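Local structure of endoglucanase EG-II (Hypocrea jecorina, 3QR3) at residues 68-73 with 108-113; 123-128 with 156-161; 131-136 with 170-175; 144-149 with 163-168; 218-223 with 240-245. The protein hydrolyses internal beta-1,4-glucosidic bonds in cellulose, as an endoglucanase whose catalytic domain is a TIM barrel of glycosyl hydrolase family 5. One frame throughout, in Å; residues are numbered along the deposited sequence. Where two conformers were deposited one is given.

Contact 1. Residues 68-73 with 108-113; sequences YLVNNN and ARWNGG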
# COMPACT_ATOMS: atom_id res chain seq x y z
N TYR A 68 -10.52 8.82 -9.16
CA TYR A 68 -11.76 8.47 -8.49
C TYR A 68 -12.10 9.47 -7.37
O TYR A 68 -13.24 9.92 -7.25
CB TYR A 68 -11.70 7.05 -7.91
CG TYR A 68 -12.98 6.70 -7.20
CD1 TYR A 68 -14.12 6.36 -7.91
CD2 TYR A 68 -13.05 6.74 -5.82
CE1 TYR A 68 -15.30 6.06 -7.27
CE2 TYR A 68 -14.22 6.44 -5.16
CZ TYR A 68 -15.34 6.10 -5.89
OH TYR A 68 -16.51 5.81 -5.23
N LEU A 69 -11.11 9.79 -6.55
CA LEU A 69 -11.34 10.61 -5.37
C LEU A 69 -11.78 12.02 -5.72
O LEU A 69 -12.58 12.62 -5.01
CB LEU A 69 -10.11 10.64 -4.45
CG LEU A 69 -9.80 9.32 -3.74
CD1 LEU A 69 -8.55 9.45 -2.88
CD2 LEU A 69 -10.98 8.84 -2.90
N VAL A 70 -11.26 12.55 -6.82
CA VAL A 70 -11.62 13.89 -7.24
C VAL A 70 -12.58 13.87 -8.44
O VAL A 70 -12.81 14.89 -9.07
CB VAL A 70 -10.38 14.72 -7.59
CG1 VAL A 70 -9.52 14.96 -6.34
CG2 VAL A 70 -9.57 14.04 -8.69
N ASN A 71 -13.13 12.69 -8.73
CA ASN A 71 -13.97 12.50 -9.91
C ASN A 71 -13.41 13.20 -11.16
O ASN A 71 -14.10 13.99 -11.81
CB ASN A 71 -15.41 12.96 -9.64
CG ASN A 71 -16.40 12.48 -10.72
OD1 ASN A 71 -16.30 11.37 -11.22
ND2 ASN A 71 -17.37 13.33 -11.05
N ASN A 72 -12.15 12.89 -11.49
CA ASN A 72 -11.50 13.43 -12.69
C ASN A 72 -11.23 14.93 -12.72
O ASN A 72 -10.81 15.46 -13.74
CB ASN A 72 -12.25 12.99 -13.94
CG ASN A 72 -12.31 11.48 -14.08
OD1 ASN A 72 -11.28 10.81 -14.21
ND2 ASN A 72 -13.52 10.93 -14.03
N ASN A 73 -11.48 15.62 -11.60
CA ASN A 73 -11.19 17.04 -11.49
C ASN A 73 -9.81 17.28 -10.89
O ASN A 73 -9.68 17.41 -9.67
CB ASN A 73 -12.25 17.74 -10.63
CG ASN A 73 -13.64 17.65 -11.23
OD1 ASN A 73 -14.62 17.48 -10.51
ND2 ASN A 73 -13.73 17.75 -12.54
N ALA A 108 2.86 7.73 -9.75
CA ALA A 108 3.43 9.08 -9.79
C ALA A 108 2.94 9.86 -11.01
O ALA A 108 3.58 10.82 -11.44
CB ALA A 108 4.96 9.05 -9.74
N ARG A 109 1.80 9.45 -11.54
CA ARG A 109 1.32 9.99 -12.80
C ARG A 109 -0.17 10.30 -12.78
O ARG A 109 -0.92 9.77 -11.96
CB ARG A 109 1.62 9.00 -13.93
CG ARG A 109 3.08 8.97 -14.38
CD ARG A 109 3.32 7.78 -15.32
NE ARG A 109 4.67 7.76 -15.87
CZ ARG A 109 5.75 7.41 -15.19
NH1 ARG A 109 5.65 7.06 -13.91
NH2 ARG A 109 6.94 7.41 -15.78
N TRP A 110 -0.58 11.18 -13.68
CA TRP A 110 -1.99 11.39 -13.95
C TRP A 110 -2.16 11.34 -15.46
O TRP A 110 -1.64 12.21 -16.17
CB TRP A 110 -2.43 12.73 -13.36
CG TRP A 110 -3.80 13.25 -13.77
CD1 TRP A 110 -4.14 13.86 -14.95
CD2 TRP A 110 -4.99 13.26 -12.95
NE1 TRP A 110 -5.47 14.23 -14.93
CE2 TRP A 110 -6.01 13.88 -13.71
CE3 TRP A 110 -5.28 12.82 -11.66
CZ2 TRP A 110 -7.31 14.05 -13.23
CZ3 TRP A 110 -6.58 12.98 -11.17
CH2 TRP A 110 -7.58 13.59 -11.96
N ASN A 111 -2.84 10.31 -15.96
CA ASN A 111 -3.07 10.14 -17.40
C ASN A 111 -1.79 10.30 -18.23
O ASN A 111 -1.78 11.01 -19.24
CB ASN A 111 -4.16 11.10 -17.90
CG ASN A 111 -5.49 10.88 -17.19
OD1 ASN A 111 -5.71 9.82 -16.60
ND2 ASN A 111 -6.37 11.87 -17.23
N GLY A 112 -0.72 9.64 -17.81
CA GLY A 112 0.51 9.65 -18.58
C GLY A 112 1.49 10.76 -18.22
O GLY A 112 2.64 10.72 -18.63
N GLY A 113 1.03 11.75 -17.45
CA GLY A 113 1.90 12.87 -17.07
C GLY A 113 2.49 12.68 -15.68
O GLY A 113 1.77 12.33 -14.74
O HOH W 1 -9.31 11.61 -15.77
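V70 and N72 lie in one tight turn and W110 begins another: two type I' beta turns, V70 to N73 and W110 to G113, stand side by side, with the CA atoms of N72 and W110 9.8 Å apart. The first overlaps the Schellman motif that ends helix 66-69, in which N71 N and N72 N bond back to the carbonyls of Y68 and Q67. The second is the tip of a small beta hairpin, where W110 and G113 exchange both backbone bonds. The middle residues of such turns need positive phi, which asparagine and glycine tolerate well; N71, N72, N111 and G112 suit their places for that reason. At G112 a side chain would also press on the carbonyl of N111.

The indole of W110 bridges the gap. With CG anti to the backbone N (chi1 169°), the benzo ring extends across to the other turn and meets it along its rim: CH2 lies 3.9 Å from V70 CG2, and CZ2 is 3.8 Å from N72 O, both partners near the ring plane. W66 completes the setting through an edge-to-face stack with W110. Replacing W110 by an alanine would probably leave V70 without its aromatic neighbour and open a gap between the turns. At the surface a water takes over the bridging, donating to N72 OD1 at 2.6 Å and accepting a longer bond from N111 ND2 at 3.3 Å.

Contact 2. Residues 123-128 with 156-161; sequences AQFTSL and NTWAAT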
# COMPACT_ATOMS: atom_id res chain seq x y z
N ALA A 123 1.51 21.36 -6.62
CA ALA A 123 0.35 21.91 -5.92
C ALA A 123 -0.94 21.13 -6.21
O ALA A 123 -1.82 21.01 -5.36
CB ALA A 123 0.16 23.38 -6.24
N GLN A 124 -1.06 20.60 -7.43
CA GLN A 124 -2.27 19.86 -7.78
C GLN A 124 -2.31 18.50 -7.05
O GLN A 124 -3.38 17.94 -6.82
CB GLN A 124 -2.37 19.68 -9.29
CG GLN A 124 -2.80 20.95 -10.04
CD GLN A 124 -2.69 20.81 -11.55
OE1 GLN A 124 -1.72 20.25 -12.07
NE2 GLN A 124 -3.69 21.33 -12.27
N PHE A 125 -1.13 18.00 -6.68
CA PHE A 125 -1.00 16.73 -5.97
C PHE A 125 -1.08 16.94 -4.46
O PHE A 125 -1.72 16.17 -3.76
CB PHE A 125 0.31 16.04 -6.38
CG PHE A 125 0.56 14.70 -5.73
CD1 PHE A 125 -0.40 13.69 -5.76
CD2 PHE A 125 1.79 14.43 -5.13
CE1 PHE A 125 -0.15 12.44 -5.17
CE2 PHE A 125 2.04 13.19 -4.54
CZ PHE A 125 1.07 12.20 -4.57
N THR A 126 -0.44 18.00 -3.96
CA THR A 126 -0.47 18.25 -2.52
C THR A 126 -1.90 18.64 -2.11
O THR A 126 -2.34 18.37 -0.99
CB THR A 126 0.52 19.36 -2.08
OG1 THR A 126 0.14 20.60 -2.68
CG2 THR A 126 1.96 19.03 -2.49
N SER A 127 -2.61 19.28 -3.02
CA SER A 127 -4.02 19.60 -2.81
C SER A 127 -4.86 18.35 -2.51
O SER A 127 -5.77 18.38 -1.68
CB SER A 127 -4.58 20.32 -4.03
OG SER A 127 -5.90 19.90 -4.30
N LEU A 128 -4.55 17.25 -3.18
CA LEU A 128 -5.23 15.99 -2.91
C LEU A 128 -4.91 15.54 -1.48
O LEU A 128 -5.80 15.28 -0.68
CB LEU A 128 -4.79 14.91 -3.90
CG LEU A 128 -5.16 13.48 -3.53
CD1 LEU A 128 -6.66 13.26 -3.74
CD2 LEU A 128 -4.33 12.46 -4.33
N ASN A 156 15.25 13.04 -7.81
CA ASN A 156 15.53 14.25 -7.05
C ASN A 156 14.28 15.12 -7.00
O ASN A 156 13.87 15.59 -5.95
CB ASN A 156 16.69 15.04 -7.66
CG ASN A 156 17.97 14.24 -7.74
OD1 ASN A 156 18.59 13.94 -6.72
ND2 ASN A 156 18.37 13.88 -8.96
N THR A 157 13.68 15.31 -8.17
CA THR A 157 12.44 16.08 -8.24
C THR A 157 11.32 15.38 -7.47
O THR A 157 10.57 16.03 -6.74
CB THR A 157 12.05 16.32 -9.70
OG1 THR A 157 13.18 16.86 -10.39
CG2 THR A 157 10.88 17.30 -9.79
N TRP A 158 11.21 14.06 -7.63
CA TRP A 158 10.20 13.29 -6.88
C TRP A 158 10.32 13.46 -5.35
O TRP A 158 9.32 13.68 -4.66
CB TRP A 158 10.22 11.81 -7.27
CG TRP A 158 9.22 10.96 -6.51
CD1 TRP A 158 9.49 9.92 -5.67
CD2 TRP A 158 7.79 11.10 -6.51
NE1 TRP A 158 8.32 9.40 -5.16
CE2 TRP A 158 7.27 10.11 -5.66
CE3 TRP A 158 6.91 11.97 -7.16
CZ2 TRP A 158 5.91 9.97 -5.43
CZ3 TRP A 158 5.55 11.82 -6.93
CH2 TRP A 158 5.07 10.83 -6.08
N ALA A 159 11.54 13.38 -4.82
CA ALA A 159 11.75 13.57 -3.38
C ALA A 159 11.26 14.93 -2.89
O ALA A 159 10.73 15.05 -1.78
CB ALA A 159 13.23 13.38 -3.01
N ALA A 160 11.47 15.97 -3.70
CA ALA A 160 10.96 17.30 -3.39
C ALA A 160 9.43 17.29 -3.33
O ALA A 160 8.82 17.84 -2.41
CB ALA A 160 11.45 18.32 -4.42
N THR A 161 8.82 16.64 -4.33
CA THR A 161 7.36 16.49 -4.37
C THR A 161 6.90 15.79 -3.10
O THR A 161 5.95 16.24 -2.43
CB THR A 161 6.93 15.68 -5.62
OG1 THR A 161 7.29 16.42 -6.79
CG2 THR A 161 5.41 15.40 -5.62
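T161 N bonds to T157 O at 3.0 Å, a regular turn of helix 155-171, and the side chain of T161 is then divided between two tasks. Its hydroxyl OG1 is hydrogen-bonded to the amide ND2 of N122, at the start of helix 122-136, so a polar tie joins the two helices. Its methyl CG2 stands anti to the backbone N and meets the phenyl ring of F125, 3.8 Å from CD2. Threonine suits this buried place because one short side chain supplies a polar and an apolar arm at once.

F125 is the residue that reaches out from helix 122-136. Its ring is directed across by a chi1 of -179°, and the CD2-CE2 side of the ring meets both T161 and W158, crossing each side chain at about a right angle. W158 touches it with the far corner of its benzo ring, CH2 lying 4.1 Å from F125 CE2. One turn separates W158 from T161, so the two form neighbouring parts of a single apolar surface. Long aromatic side chains suit F125 and W158, which meet through the ends of their rings. The polar end of the indole is satisfied elsewhere: W158 NE1 is hydrogen-bonded to P182 O, which limits how the indole can turn. F125 itself packs further on W129, edge to face, and meets the ring of W66. Aromatic and aliphatic groups filling the seam between adjacent helices in this way are characteristic of the outer helical layer of a TIM barrel.

Contact 3. Residues 131-136 with 170-175; sequences QLASKY and RNAGAT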
# COMPACT_ATOMS: atom_id res chain seq x y z
N GLN A 131 -6.33 17.64 1.54
CA GLN A 131 -7.72 17.33 1.83
C GLN A 131 -7.89 16.02 2.58
O GLN A 131 -8.65 15.95 3.54
CB GLN A 131 -8.55 17.30 0.54
CG GLN A 131 -8.64 18.65 -0.14
CD GLN A 131 -9.44 18.56 -1.41
OE1 GLN A 131 -10.67 18.56 -1.38
NE2 GLN A 131 -8.75 18.47 -2.53
N LEU A 132 -7.18 14.98 2.15
CA LEU A 132 -7.24 13.70 2.85
C LEU A 132 -6.73 13.84 4.29
O LEU A 132 -7.32 13.31 5.22
CB LEU A 132 -6.45 12.64 2.09
CG LEU A 132 -7.08 12.24 0.76
CD1 LEU A 132 -6.12 11.37 -0.06
CD2 LEU A 132 -8.40 11.51 1.04
N ALA A 133 -5.64 14.57 4.46
CA ALA A 133 -5.07 14.78 5.78
C ALA A 133 -6.05 15.52 6.68
O ALA A 133 -6.22 15.18 7.85
CB ALA A 133 -3.76 15.56 5.67
N SER A 134 -6.69 16.56 6.14
CA SER A 134 -7.69 17.30 6.90
C SER A 134 -8.84 16.38 7.33
O SER A 134 -9.30 16.42 8.48
CB SER A 134 -8.23 18.47 6.09
OG SER A 134 -9.24 19.16 6.81
N LYS A 135 -9.31 15.54 6.41
CA LYS A 135 -10.39 14.61 6.73
C LYS A 135 -9.98 13.65 7.84
O LYS A 135 -10.76 13.38 8.75
CB LYS A 135 -10.80 13.81 5.50
CG LYS A 135 -11.95 12.83 5.75
CD LYS A 135 -12.47 12.22 4.45
CE LYS A 135 -13.73 11.40 4.69
NZ LYS A 135 -14.91 12.27 5.02
N TYR A 136 -8.75 13.15 7.77
CA TYR A 136 -8.32 12.08 8.66
C TYR A 136 -7.43 12.52 9.82
O TYR A 136 -6.91 11.68 10.55
CB TYR A 136 -7.64 10.99 7.83
CG TYR A 136 -8.63 10.28 6.93
CD1 TYR A 136 -9.70 9.61 7.47
CD2 TYR A 136 -8.51 10.33 5.54
CE1 TYR A 136 -10.63 8.98 6.68
CE2 TYR A 136 -9.45 9.69 4.73
CZ TYR A 136 -10.50 9.01 5.30
OH TYR A 136 -11.44 8.37 4.53
N ARG A 170 1.10 17.30 7.42
CA ARG A 170 1.34 17.75 8.79
C ARG A 170 0.66 19.09 9.08
O ARG A 170 0.05 19.27 10.14
CB ARG A 170 2.85 17.85 9.07
CG ARG A 170 3.61 16.51 9.01
CD ARG A 170 3.00 15.44 9.93
NE ARG A 170 3.86 14.26 10.01
CZ ARG A 170 3.44 13.03 10.31
NH1 ARG A 170 2.16 12.79 10.56
NH2 ARG A 170 4.31 12.04 10.36
N ASN A 171 0.78 20.03 8.14
CA ASN A 171 0.15 21.34 8.28
C ASN A 171 -1.37 21.28 8.32
O ASN A 171 -2.02 22.20 8.83
CB ASN A 171 0.59 22.28 7.15
CG ASN A 171 2.03 22.77 7.31
OD1 ASN A 171 2.67 22.55 8.33
ND2 ASN A 171 2.53 23.45 6.29
N ALA A 172 -1.95 20.21 7.78
CA ALA A 172 -3.41 20.04 7.80
C ALA A 172 -3.89 19.49 9.14
O ALA A 172 -5.09 19.32 9.35
CB ALA A 172 -3.85 19.14 6.67
N GLY A 173 -2.96 19.18 10.03
CA GLY A 173 -3.32 18.68 11.35
C GLY A 173 -3.10 17.19 11.56
O GLY A 173 -3.28 16.69 12.67
N ALA A 174 -2.70 16.48 10.50
CA ALA A 174 -2.43 15.04 10.64
C ALA A 174 -1.00 14.82 11.15
O ALA A 174 -0.10 14.46 10.38
CB ALA A 174 -2.67 14.30 9.32
N THR A 175 -0.82 15.04 12.44
CA THR A 175 0.52 15.11 13.01
C THR A 175 0.94 13.82 13.70
O THR A 175 2.12 13.63 13.98
CB THR A 175 0.63 16.26 14.02
OG1 THR A 175 -0.35 16.09 15.06
CG2 THR A 175 0.39 17.59 13.33
O HOH W 2 -7.17 20.91 8.18
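A172 and A174 are both turned toward A133 because G173 between them takes a positive phi of 105°, reversing the chain in the Schellman motif that closes helix 155-171. A side chain at G173 would collide with the carbonyl O of A172, so glycine fits. G173 N bonds back to R170 O at 3.0 Å. This end of the helix rests on the end of helix 122-136, its neighbour in the outer layer of the TIM barrel.

The touching groups are methyls. A133 CB lies 3.7 Å from A172 CB and 4.0 Å from A174 CB, so one methyl sits against two. Alanine suits all three places: with CA atoms only 5.5 Å apart at A133 and A174, larger side chains would be hard to fit. The loop beyond is fastened by R170, whose NH1 donates to A174 O at 2.8 Å, nearly straight at 162°. The acceptor lies in the guanidinium plane; two carbonyls, A174 O and Q177 O, share NH1, which would limit the turning of the group. At the surface S134 is suitably polar: a water lies 3.0 Å from S134 OG and donates to A172 O at 2.9 Å.

Contact 4. Residues 144-149 with 163-168; sequences FGIMNE and QEVVTA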
# COMPACT_ATOMS: atom_id res chain seq x y z
N PHE A 144 -0.74 7.32 5.69
CA PHE A 144 -0.79 8.03 4.41
C PHE A 144 0.17 7.44 3.36
O PHE A 144 1.38 7.68 3.41
CB PHE A 144 -0.54 9.54 4.61
CG PHE A 144 -1.56 10.22 5.49
CD1 PHE A 144 -2.72 10.74 4.95
CD2 PHE A 144 -1.35 10.34 6.85
CE1 PHE A 144 -3.66 11.37 5.75
CE2 PHE A 144 -2.29 10.97 7.66
CZ PHE A 144 -3.44 11.48 7.11
N GLY A 145 -0.38 6.66 2.44
CA GLY A 145 0.40 6.01 1.39
C GLY A 145 0.52 6.89 0.16
O GLY A 145 -0.24 6.78 -0.82
N ILE A 146 1.50 7.78 0.23
CA ILE A 146 1.63 8.90 -0.71
C ILE A 146 1.42 8.54 -2.18
O ILE A 146 0.69 9.24 -2.91
CB ILE A 146 2.98 9.61 -0.51
CG1 ILE A 146 2.99 10.33 0.84
CG2 ILE A 146 3.26 10.61 -1.64
CD1 ILE A 146 4.23 11.23 1.07
N MET A 147 2.03 7.46 -2.63
CA MET A 147 1.97 7.09 -4.04
C MET A 147 2.39 5.65 -4.28
O MET A 147 3.39 5.19 -3.75
CB MET A 147 2.82 8.03 -4.89
CG MET A 147 2.76 7.74 -6.39
SD MET A 147 1.09 7.80 -7.06
CE MET A 147 0.59 9.43 -6.52
N ASN A 148 1.62 4.95 -5.10
CA ASN A 148 1.94 3.59 -5.47
C ASN A 148 2.92 3.57 -6.65
O ASN A 148 2.66 4.16 -7.70
CB ASN A 148 0.66 2.84 -5.84
CG ASN A 148 0.92 1.40 -6.21
OD1 ASN A 148 1.20 0.58 -5.35
ND2 ASN A 148 0.81 1.08 -7.50
N GLU A 149 4.05 2.91 -6.45
CA GLU A 149 4.98 2.55 -7.53
C GLU A 149 5.39 3.64 -8.53
O GLU A 149 5.19 3.49 -9.74
CB GLU A 149 4.48 1.30 -8.27
CG GLU A 149 4.47 0.09 -7.34
CD GLU A 149 4.32 -1.23 -8.05
OE1 GLU A 149 4.11 -1.23 -9.28
OE2 GLU A 149 4.44 -2.28 -7.37
N GLN A 163 8.37 15.64 -0.24
CA GLN A 163 8.53 16.58 0.88
C GLN A 163 7.36 17.56 0.97
O GLN A 163 6.84 17.84 2.05
CB GLN A 163 9.86 17.34 0.77
CG GLN A 163 10.06 18.42 1.83
CD GLN A 163 10.19 17.85 3.24
OE1 GLN A 163 11.27 17.41 3.65
NE2 GLN A 163 9.09 17.86 3.98
N GLU A 164 6.95 18.11 -0.17
CA GLU A 164 5.81 19.02 -0.19
C GLU A 164 4.54 18.32 0.32
O GLU A 164 3.72 18.91 1.02
CB GLU A 164 5.58 19.58 -1.60
CG GLU A 164 6.62 20.61 -2.08
CD GLU A 164 6.08 21.46 -3.24
OE1 GLU A 164 4.85 21.66 -3.31
OE2 GLU A 164 6.89 21.92 -4.07
N VAL A 165 4.36 17.06 -0.04
CA VAL A 165 3.20 16.31 0.46
C VAL A 165 3.26 16.11 1.97
O VAL A 165 2.30 16.39 2.69
CB VAL A 165 3.05 14.95 -0.26
CG1 VAL A 165 1.97 14.10 0.40
CG2 VAL A 165 2.72 15.19 -1.73
N VAL A 166 4.40 15.64 2.47
CA VAL A 166 4.55 15.48 3.92
C VAL A 166 4.26 16.80 4.66
O VAL A 166 3.56 16.82 5.67
CB VAL A 166 5.95 14.96 4.31
CG1 VAL A 166 6.18 15.13 5.81
CG2 VAL A 166 6.10 13.50 3.89
N THR A 167 4.77 17.90 4.14
CA THR A 167 4.51 19.19 4.76
C THR A 167 3.02 19.51 4.76
O THR A 167 2.47 19.98 5.75
CB THR A 167 5.28 20.32 4.06
OG1 THR A 167 6.67 19.98 4.04
CG2 THR A 167 5.08 21.65 4.79
N ALA A 168 2.35 19.22 3.64
CA ALA A 168 0.92 19.48 3.55
C ALA A 168 0.13 18.64 4.54
O ALA A 168 -0.82 19.12 5.16
CB ALA A 168 0.42 19.25 2.13
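Beside V165 and V166, the two residues that touch I146, the flat group with defined neighbours is the carbonyl of Q163, whose O is gripped from opposite faces by T167 N and T167 OG1. T167 OG1 donates to Q163 O at 2.9 Å, from 36° out of the carbonyl plane and off the lone pairs, so the threonine adds a second bond to the ordinary helical one. The setting is a beta-alpha unit of the TIM barrel: strand 142-145 runs out into the loop 146-149, and the following helix 155-171 lies against its outer side.

I146, just past the strand, points at that helix. It and V165 reach toward each other tip to tip, I146 CD1 being 3.7 Å from V165 CG1. A chi1 of -69° places I146 CG1 anti to the carbonyl carbon, which sends CG1 and CD1 out toward the helix. Branched aliphatic residues suit the interface, filling it without any polar atom to satisfy; I179 of the neighbouring strand touches both I146 and V166. The carbonyl of I146 is bonded to W129 NE1. Two residues on begins the Asn-Glu-Pro sequence familiar at this strand end in family 5: N148 OD1 is held by R61 NH2, and E149 OE2 by H219 ND1. On the helix side V166 crosses I146 at about a right angle, CG2 standing 4.1 Å from I146 CD1.

Contact 5. Residues 218-223 with 240-245; sequences VHKYLD and GAFSPL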
# COMPACT_ATOMS: atom_id res chain seq x y z
N VAL A 218 8.37 0.07 0.61
CA VAL A 218 8.87 -0.72 -0.51
C VAL A 218 7.92 -1.84 -0.92
O VAL A 218 7.04 -2.23 -0.16
CB VAL A 218 10.26 -1.34 -0.22
CG1 VAL A 218 11.32 -0.24 -0.10
CG2 VAL A 218 10.21 -2.20 1.03
N HIS A 219 8.11 -2.33 -2.15
CA HIS A 219 7.39 -3.46 -2.71
C HIS A 219 8.40 -4.52 -3.14
O HIS A 219 9.52 -4.19 -3.49
CB HIS A 219 6.60 -3.03 -3.95
CG HIS A 219 5.42 -2.17 -3.65
ND1 HIS A 219 4.44 -1.90 -4.59
CD2 HIS A 219 5.04 -1.53 -2.52
CE1 HIS A 219 3.52 -1.13 -4.05
NE2 HIS A 219 3.86 -0.89 -2.79
N LYS A 220 8.00 -5.79 -3.14
CA LYS A 220 8.86 -6.82 -3.70
C LYS A 220 8.07 -8.08 -3.99
O LYS A 220 7.36 -8.59 -3.12
CB LYS A 220 10.03 -7.15 -2.76
CG LYS A 220 11.22 -7.81 -3.46
CD LYS A 220 11.81 -6.90 -4.55
CE LYS A 220 12.97 -7.57 -5.28
NZ LYS A 220 12.55 -8.80 -6.04
N TYR A 221 8.20 -8.57 -5.22
CA TYR A 221 7.56 -9.82 -5.61
C TYR A 221 8.59 -10.94 -5.71
O TYR A 221 9.79 -10.72 -5.57
CB TYR A 221 6.74 -9.65 -6.90
CG TYR A 221 5.50 -8.84 -6.62
CD1 TYR A 221 4.40 -9.43 -6.01
CD2 TYR A 221 5.46 -7.48 -6.88
CE1 TYR A 221 3.27 -8.69 -5.71
CE2 TYR A 221 4.34 -6.74 -6.58
CZ TYR A 221 3.25 -7.35 -5.99
OH TYR A 221 2.14 -6.62 -5.69
N LEU A 222 8.10 -12.16 -5.90
CA LEU A 222 8.96 -13.32 -5.73
C LEU A 222 9.11 -14.12 -7.02
O LEU A 222 9.80 -15.15 -7.03
CB LEU A 222 8.44 -14.22 -4.60
CG LEU A 222 8.67 -13.71 -3.16
CD1 LEU A 222 7.85 -12.45 -2.86
CD2 LEU A 222 8.35 -14.81 -2.15
N ASP A 223 8.50 -13.66 -8.10
CA ASP A 223 8.64 -14.33 -9.38
C ASP A 223 9.89 -13.87 -10.12
O ASP A 223 10.57 -12.93 -9.69
CB ASP A 223 7.37 -14.23 -10.23
CG ASP A 223 6.93 -12.80 -10.49
OD1 ASP A 223 7.47 -11.88 -9.84
OD2 ASP A 223 6.03 -12.61 -11.35
N GLY A 240 19.19 -10.57 -2.13
CA GLY A 240 19.11 -9.53 -3.13
C GLY A 240 18.46 -8.23 -2.68
O GLY A 240 18.71 -7.18 -3.27
N ALA A 241 17.63 -8.28 -1.65
CA ALA A 241 16.92 -7.08 -1.25
C ALA A 241 16.88 -6.82 0.25
O ALA A 241 17.34 -5.78 0.72
CB ALA A 241 15.51 -7.09 -1.82
N PHE A 242 16.33 -7.76 1.02
CA PHE A 242 15.98 -7.43 2.39
C PHE A 242 17.14 -7.46 3.40
O PHE A 242 17.07 -6.78 4.41
CB PHE A 242 14.80 -8.28 2.86
CG PHE A 242 13.52 -7.97 2.12
CD1 PHE A 242 12.93 -6.72 2.22
CD2 PHE A 242 12.92 -8.93 1.30
CE1 PHE A 242 11.76 -6.42 1.54
CE2 PHE A 242 11.74 -8.64 0.61
CZ PHE A 242 11.16 -7.38 0.73
N SER A 243 18.19 -8.22 3.12
CA SER A 243 19.38 -8.19 3.98
C SER A 243 20.12 -6.85 3.85
O SER A 243 20.32 -6.15 4.85
CB SER A 243 20.31 -9.39 3.73
OG SER A 243 21.46 -9.32 4.58
N PRO A 244 20.52 -6.47 2.62
CA PRO A 244 21.17 -5.17 2.43
C PRO A 244 20.29 -4.02 2.92
O PRO A 244 20.80 -3.04 3.46
CB PRO A 244 21.33 -5.06 0.91
CG PRO A 244 21.24 -6.44 0.40
CD PRO A 244 20.43 -7.24 1.36
N LEU A 245 18.98 -4.12 2.73
CA LEU A 245 18.10 -3.05 3.18
C LEU A 245 18.06 -2.97 4.71
O LEU A 245 18.13 -1.89 5.28
CB LEU A 245 16.69 -3.22 2.61
CG LEU A 245 15.67 -2.13 2.97
CD1 LEU A 245 16.22 -0.73 2.68
CD2 LEU A 245 14.37 -2.36 2.22
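A241 begins the contact, its CB turned toward segment 218-223 and 4.3 Å from K220 CE; a methyl is enough here, because the lysine chain comes to it. F242 follows, in the wider pi-type turn of the helix. A chi1 of -66° carries its ring inward until CZ lies 3.7 Å from K220 CB, with CE2 4.1 Å from the same carbon, the two side chains meeting at a slant. The lysine therefore acts here as a hydrocarbon: bent at chi2 (60°), it packs CB and CG on F242, and CE on A241, while NZ leads off to N237 OD1 and, more weakly, to Y221 O. A sulfate ion, probably from the crystallisation liquor, is bound about 3 Å from the side chain of K220, nearest atoms.

At P244 the helix kinks, since proline has no N-H to give the preceding turn. L245 N picks up the helical bonding again, 3.1 Å from A241 O, and L245 CD2 reaches V218 CG2 at 4.3 Å, a branched pair suited to a buried seam. Strand 214-219, helix 238-251 and strand 256-261 form one beta-alpha-beta unit of the barrel; F242 also packs on L258 of strand 256-261 and on Q276 of helix 267-281, while L245 touches Y287 of strand 287-296.

How the contacts relate
From the N terminus, contact 1 comes first and closes a loop of its own, joining the turns that follow barrel strands 59-64 and 99-104. Contacts 2 and 3 then tie helix 122-136 to helix 155-171 at two levels, and their segments alternate along the chain. Contact 4 crosses contact 2 in the same way but lies wholly within the loop of contact 3, binding strand 142-145 to the same second helix. F125 of contact 2 packs on M147, and F144 on A133 and A174 of contact 3. Contact 5 follows separately, on strand 214-219; it touches contact 4 where strands 142-145 and 214-219 end, N148 packing on H219.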